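Local coordinates for protein soluble epoxide hydrolase (Bacillus megaterium, PDB 4INZ) that is a soluble epoxide hydrolase of the alpha/beta hydrolase fold, with a largely parallel central sheet flanked by helices on both faces, at residues N24-N29 with I89-E94; I58-N63 with E293-M298. The protein carries 1 engineered substitution. One frame throughout, in Å; residues are numbered along the deposited sequence.

Contact 1. Residues N24-N29 with I89-E94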
loop_
_atom_site.group_PDB
_atom_site.type_symbol
_atom_site.label_atom_id
_atom_site.label_comp_id
_atom_site.label_asym_id
_atom_site.label_seq_id
_atom_site.Cartn_x
_atom_site.Cartn_y
_atom_site.Cartn_z
ATOM N N ASN A 24 2.017 -15.501 -13.039
ATOM C CA ASN A 24 2.526 -14.728 -14.157
ATOM C C ASN A 24 1.464 -13.764 -14.656
ATOM O O ASN A 24 0.397 -14.179 -15.117
ATOM C CB ASN A 24 2.983 -15.654 -15.293
ATOM C CG ASN A 24 3.592 -14.894 -16.459
ATOM O OD1 ASN A 24 2.938 -14.668 -17.476
ATOM N ND2 ASN A 24 4.853 -14.497 -16.315
ATOM N N VAL A 25 1.752 -12.474 -14.550
ATOM C CA VAL A 25 0.821 -11.450 -14.989
ATOM C C VAL A 25 1.569 -10.313 -15.660
ATOM O O VAL A 25 2.660 -9.932 -15.231
ATOM C CB VAL A 25 0.005 -10.861 -13.810
ATOM C CG1 VAL A 25 -0.767 -11.952 -13.082
ATOM C CG2 VAL A 25 0.912 -10.108 -12.851
ATOM N N ASN A 26 0.982 -9.781 -16.725
ATOM C CA ASN A 26 1.440 -8.519 -17.281
ATOM C C ASN A 26 2.943 -8.498 -17.553
ATOM O O ASN A 26 3.608 -7.478 -17.356
ATOM C CB ASN A 26 1.057 -7.385 -16.327
ATOM C CG ASN A 26 1.079 -6.027 -16.993
ATOM O OD1 ASN A 26 1.070 -5.923 -18.224
ATOM N ND2 ASN A 26 1.103 -4.975 -16.184
ATOM N N GLY A 27 3.475 -9.635 -17.993
ATOM C CA GLY A 27 4.862 -9.720 -18.417
ATOM C C GLY A 27 5.874 -9.951 -17.307
ATOM O O GLY A 27 7.082 -9.938 -17.555
ATOM N N VAL A 28 5.389 -10.164 -16.088
ATOM C CA VAL A 28 6.270 -10.392 -14.946
ATOM C C VAL A 28 5.771 -11.542 -14.077
ATOM O O VAL A 28 4.588 -11.884 -14.113
ATOM C CB VAL A 28 6.397 -9.121 -14.071
ATOM C CG1 VAL A 28 6.852 -7.940 -14.917
ATOM C CG2 VAL A 28 5.074 -8.805 -13.382
ATOM N N ASN A 29 6.678 -12.142 -13.309
ATOM C CA ASN A 29 6.309 -13.145 -12.322
ATOM C C ASN A 29 6.219 -12.482 -10.959
ATOM O O ASN A 29 7.224 -11.977 -10.449
ATOM C CB ASN A 29 7.351 -14.267 -12.256
ATOM C CG ASN A 29 7.361 -15.138 -13.495
ATOM O OD1 ASN A 29 6.320 -15.404 -14.097
ATOM N ND2 ASN A 29 8.548 -15.596 -13.882
ATOM N N ILE A 89 2.005 3.867 -13.055
ATOM C CA ILE A 89 0.706 3.513 -12.479
ATOM C C ILE A 89 -0.147 2.590 -13.363
ATOM O O ILE A 89 -0.771 1.663 -12.859
ATOM C CB ILE A 89 -0.109 4.772 -12.083
ATOM C CG1 ILE A 89 -1.383 4.377 -11.327
ATOM C CG2 ILE A 89 -0.430 5.622 -13.315
ATOM C CD1 ILE A 89 -1.127 3.760 -9.935
ATOM N N ASP A 90 -0.175 2.827 -14.674
ATOM C CA ASP A 90 -1.000 1.988 -15.537
ATOM C C ASP A 90 -0.526 0.534 -15.507
ATOM O O ASP A 90 -1.334 -0.397 -15.579
ATOM C CB ASP A 90 -1.005 2.502 -16.982
ATOM C CG ASP A 90 -1.789 3.796 -17.149
ATOM O OD1 ASP A 90 -2.483 4.209 -16.203
ATOM O OD2 ASP A 90 -1.723 4.393 -18.245
ATOM N N VAL A 91 0.788 0.348 -15.408
ATOM C CA VAL A 91 1.368 -0.988 -15.347
ATOM C C VAL A 91 0.983 -1.665 -14.039
ATOM O O VAL A 91 0.541 -2.815 -14.027
ATOM C CB VAL A 91 2.900 -0.949 -15.468
ATOM C CG1 VAL A 91 3.470 -2.362 -15.385
ATOM C CG2 VAL A 91 3.299 -0.284 -16.780
ATOM N N LEU A 92 1.143 -0.934 -12.941
ATOM C CA LEU A 92 0.819 -1.445 -11.615
ATOM C C LEU A 92 -0.660 -1.808 -11.496
ATOM O O LEU A 92 -1.011 -2.818 -10.891
ATOM C CB LEU A 92 1.189 -0.404 -10.558
ATOM C CG LEU A 92 2.675 -0.032 -10.544
ATOM C CD1 LEU A 92 2.912 1.239 -9.752
ATOM C CD2 LEU A 92 3.521 -1.178 -9.995
ATOM N N VAL A 93 -1.522 -0.974 -12.070
ATOM C CA VAL A 93 -2.959 -1.227 -12.048
ATOM C C VAL A 93 -3.315 -2.491 -12.830
ATOM O O VAL A 93 -4.176 -3.267 -12.414
ATOM C CB VAL A 93 -3.764 -0.011 -12.587
ATOM C CG1 VAL A 93 -5.208 -0.407 -12.909
ATOM C CG2 VAL A 93 -3.735 1.140 -11.586
ATOM N N GLU A 94 -2.644 -2.702 -13.960
ATOM C CA GLU A 94 -2.874 -3.903 -14.760
ATOM C C GLU A 94 -2.383 -5.153 -14.029
ATOM O O GLU A 94 -2.988 -6.223 -14.140
ATOM C CB GLU A 94 -2.222 -3.783 -16.141
ATOM C CG GLU A 94 -2.329 -5.046 -16.990
ATOM C CD GLU A 94 -3.728 -5.291 -17.555
ATOM O OE1 GLU A 94 -4.651 -4.499 -17.273
ATOM O OE2 GLU A 94 -3.897 -6.285 -18.294
#

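Contact 2. Residues I58-N63 with E293-M298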
loop_
_atom_site.group_PDB
_atom_site.type_symbol
_atom_site.label_atom_id
_atom_site.label_comp_id
_atom_site.label_asym_id
_atom_site.label_seq_id
_atom_site.Cartn_x
_atom_site.Cartn_y
_atom_site.Cartn_z
ATOM N N ILE A 58 -3.735 -12.133 7.482
ATOM C CA ILE A 58 -3.725 -13.439 6.823
ATOM C C ILE A 58 -4.163 -14.520 7.822
ATOM O O ILE A 58 -5.020 -15.353 7.517
ATOM C CB ILE A 58 -2.339 -13.767 6.245
ATOM C CG1 ILE A 58 -2.049 -12.845 5.063
ATOM C CG2 ILE A 58 -2.267 -15.237 5.794
ATOM C CD1 ILE A 58 -0.612 -12.889 4.601
ATOM N N ASP A 59 -3.593 -14.493 9.023
ATOM C CA ASP A 59 -3.943 -15.500 10.028
ATOM C C ASP A 59 -5.398 -15.395 10.475
ATOM O O ASP A 59 -6.072 -16.410 10.697
ATOM C CB ASP A 59 -3.007 -15.417 11.236
ATOM C CG ASP A 59 -1.595 -15.880 10.912
ATOM O OD1 ASP A 59 -1.406 -16.572 9.884
ATOM O OD2 ASP A 59 -0.674 -15.556 11.691
ATOM N N GLU A 60 -5.889 -14.168 10.598
ATOM C CA GLU A 60 -7.222 -13.958 11.151
ATOM C C GLU A 60 -8.329 -14.248 10.146
ATOM O O GLU A 60 -9.359 -14.824 10.494
ATOM C CB GLU A 60 -7.368 -12.528 11.688
ATOM C CG GLU A 60 -8.789 -12.177 12.107
ATOM C CD GLU A 60 -9.249 -12.894 13.379
ATOM O OE1 GLU A 60 -8.410 -13.491 14.088
ATOM O OE2 GLU A 60 -10.462 -12.855 13.672
ATOM N N PHE A 61 -8.123 -13.844 8.898
ATOM C CA PHE A 61 -9.201 -13.914 7.907
ATOM C C PHE A 61 -9.161 -15.132 6.994
ATOM O O PHE A 61 -10.064 -15.324 6.179
ATOM C CB PHE A 61 -9.268 -12.610 7.106
ATOM C CG PHE A 61 -9.687 -11.441 7.942
ATOM C CD1 PHE A 61 -11.032 -11.170 8.147
ATOM C CD2 PHE A 61 -8.737 -10.645 8.572
ATOM C CE1 PHE A 61 -11.423 -10.109 8.948
ATOM C CE2 PHE A 61 -9.121 -9.587 9.377
ATOM C CZ PHE A 61 -10.464 -9.318 9.562
ATOM N N SER A 62 -8.140 -15.971 7.154
ATOM C CA SER A 62 -7.998 -17.152 6.294
ATOM C C SER A 62 -8.964 -18.303 6.608
ATOM O O SER A 62 -9.035 -19.277 5.854
ATOM C CB SER A 62 -6.551 -17.654 6.295
ATOM O OG SER A 62 -6.116 -17.966 7.607
ATOM N N ASN A 63 -9.709 -18.205 7.702
ATOM C CA ASN A 63 -10.718 -19.218 7.997
ATOM C C ASN A 63 -12.027 -18.931 7.276
ATOM O O ASN A 63 -12.893 -19.800 7.178
ATOM C CB ASN A 63 -10.967 -19.333 9.503
ATOM C CG ASN A 63 -9.708 -19.661 10.279
ATOM O OD1 ASN A 63 -9.306 -18.912 11.169
ATOM N ND2 ASN A 63 -9.077 -20.782 9.944
ATOM N N GLU A 293 -7.021 -4.626 17.335
ATOM C CA GLU A 293 -7.944 -3.511 17.105
ATOM C C GLU A 293 -8.334 -3.426 15.622
ATOM O O GLU A 293 -9.510 -3.261 15.271
ATOM C CB GLU A 293 -7.319 -2.188 17.552
ATOM C CG GLU A 293 -8.264 -1.018 17.371
ATOM C CD GLU A 293 -7.733 0.279 17.933
ATOM O OE1 GLU A 293 -6.658 0.263 18.572
ATOM O OE2 GLU A 293 -8.401 1.321 17.742
ATOM N N VAL A 294 -7.334 -3.520 14.756
ATOM C CA VAL A 294 -7.562 -3.470 13.315
ATOM C C VAL A 294 -8.466 -4.610 12.847
ATOM O O VAL A 294 -9.436 -4.398 12.098
ATOM C CB VAL A 294 -6.223 -3.530 12.552
ATOM C CG1 VAL A 294 -6.452 -3.868 11.083
ATOM C CG2 VAL A 294 -5.465 -2.203 12.702
ATOM N N ASN A 295 -8.156 -5.823 13.290
ATOM C CA ASN A 295 -8.919 -6.989 12.853
ATOM C C ASN A 295 -10.384 -6.884 13.245
ATOM O O ASN A 295 -11.273 -7.264 12.479
ATOM C CB ASN A 295 -8.297 -8.284 13.381
ATOM C CG ASN A 295 -7.010 -8.644 12.651
ATOM O OD1 ASN A 295 -6.690 -8.053 11.613
ATOM N ND2 ASN A 295 -6.275 -9.626 13.181
ATOM N N ASN A 296 -10.643 -6.347 14.430
ATOM C CA ASN A 296 -12.023 -6.229 14.882
ATOM C C ASN A 296 -12.805 -5.200 14.071
ATOM O O ASN A 296 -14.000 -5.370 13.828
ATOM C CB ASN A 296 -12.091 -5.931 16.379
ATOM C CG ASN A 296 -11.804 -7.159 17.221
ATOM O OD1 ASN A 296 -11.930 -8.289 16.745
ATOM N ND2 ASN A 296 -11.408 -6.947 18.474
ATOM N N VAL A 297 -12.121 -4.140 13.648
ATOM C CA VAL A 297 -12.743 -3.127 12.797
ATOM C C VAL A 297 -13.016 -3.697 11.402
ATOM O O VAL A 297 -14.075 -3.448 10.811
ATOM C CB VAL A 297 -11.876 -1.849 12.697
ATOM C CG1 VAL A 297 -12.450 -0.886 11.650
ATOM C CG2 VAL A 297 -11.798 -1.162 14.068
ATOM N N MET A 298 -12.070 -4.477 10.884
ATOM C CA MET A 298 -12.271 -5.117 9.589
ATOM C C MET A 298 -13.491 -6.024 9.629
ATOM O O MET A 298 -14.336 -5.959 8.743
ATOM C CB MET A 298 -11.023 -5.887 9.144
ATOM C CG MET A 298 -9.849 -4.974 8.820
ATOM S SD MET A 298 -8.330 -5.879 8.440
ATOM C CE MET A 298 -8.826 -6.786 6.969
#

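Contact 1. Residues N24-N29 with I89-E94
V91 meets the amide of N26 in two ways: its CG1 packs against N26 ND2 at 3.6 Å, and its backbone O lies 3.1 Å from the same nitrogen. Its first torsion (chi1 179°) sets CG1 anti to the backbone N, where it touches ND2; a branched valine thus brings a methyl close to the helix backbone. One turn further on, E94 adds its aliphatic part. Its CB and CG each come within 3.5 Å of N26 ND2, and CG lies equally close to N26 CG, while the bend at chi2 (74°) turns the carboxylate off along its own helix toward R97 and Q98, leaving the methylenes against N26. The N26 amide has its hydrogen-bond partner in D95, just past the segment. Asparagine suits this place doubly: it accepts the left-handed backbone of the type I' turn from V25 to V28, followed by G27, and reaches across with a polar end. The turn closes the hairpin formed by strands 20-25 and 28-36 at the margin of the sheet; it leans on the first turns of helix 89-102, whose L92 and V93 pack on helix 115-126.

Contact 2. Residues I58-N63 with E293-M298
The apolar part of the contact rests on F61 and M298. F61 CZ touches M298 CB at 3.5 Å, and the bend of the methionine at chi3 (63°) carries its methyl back to F61 CE2, 3.7 Å from CE. The sulfur, between CG and CE in the side chain, makes an oblique Met-aromatic contact, with SD 4.8 Å from the centroid of the F61 ring and 52° off its normal. A flexible thioether can follow the ring's outline, and the flat phenyl meets M298, N295 and E60 at once. Polar and aliphatic groups meet beside it. N295 OD1 comes to the edge of F61, 3.6 Å from CE2, with the amide plane almost perpendicular to the ring. Asparagine suits this spot because OD1 also takes a hydrogen bond from the side chain of Q57 in the other helix, while ND2 lies 3.4 Å from E60 CB. E60 CG sits 3.7 Å above one face of F61, near the rim, and the glutamate's carboxylate is hydrogen-bonded to the indole NE1 of W299. Together these contacts make a helix-helix interface on one face of the alpha/beta hydrolase sheet, where F61 also touches strand 66-70 and M298 strands 131-137 and 248-253.

How the contacts relate
From the N terminus the chain makes the hairpin turn of 24-29, then passes 58-63, which runs from helix 55-61 into the following loop, before 89-94 closes contact 1 across 59 intervening residues. Contact 2 stays open far longer: 229 residues, including several strands of the sheet and a long run of helices from 142 to 231, separate 58-63 from 293-298 near the C terminus. Because 58-63 falls inside the loop of contact 1 and 293-298 beyond it, the two closures cross rather than nest. They do not touch; their centres lie 28 Å apart and their nearest atoms about 17 Å. Contact 1 ties the edge hairpin to helix 89-102, whereas contact 2 joins an early helix to the final one.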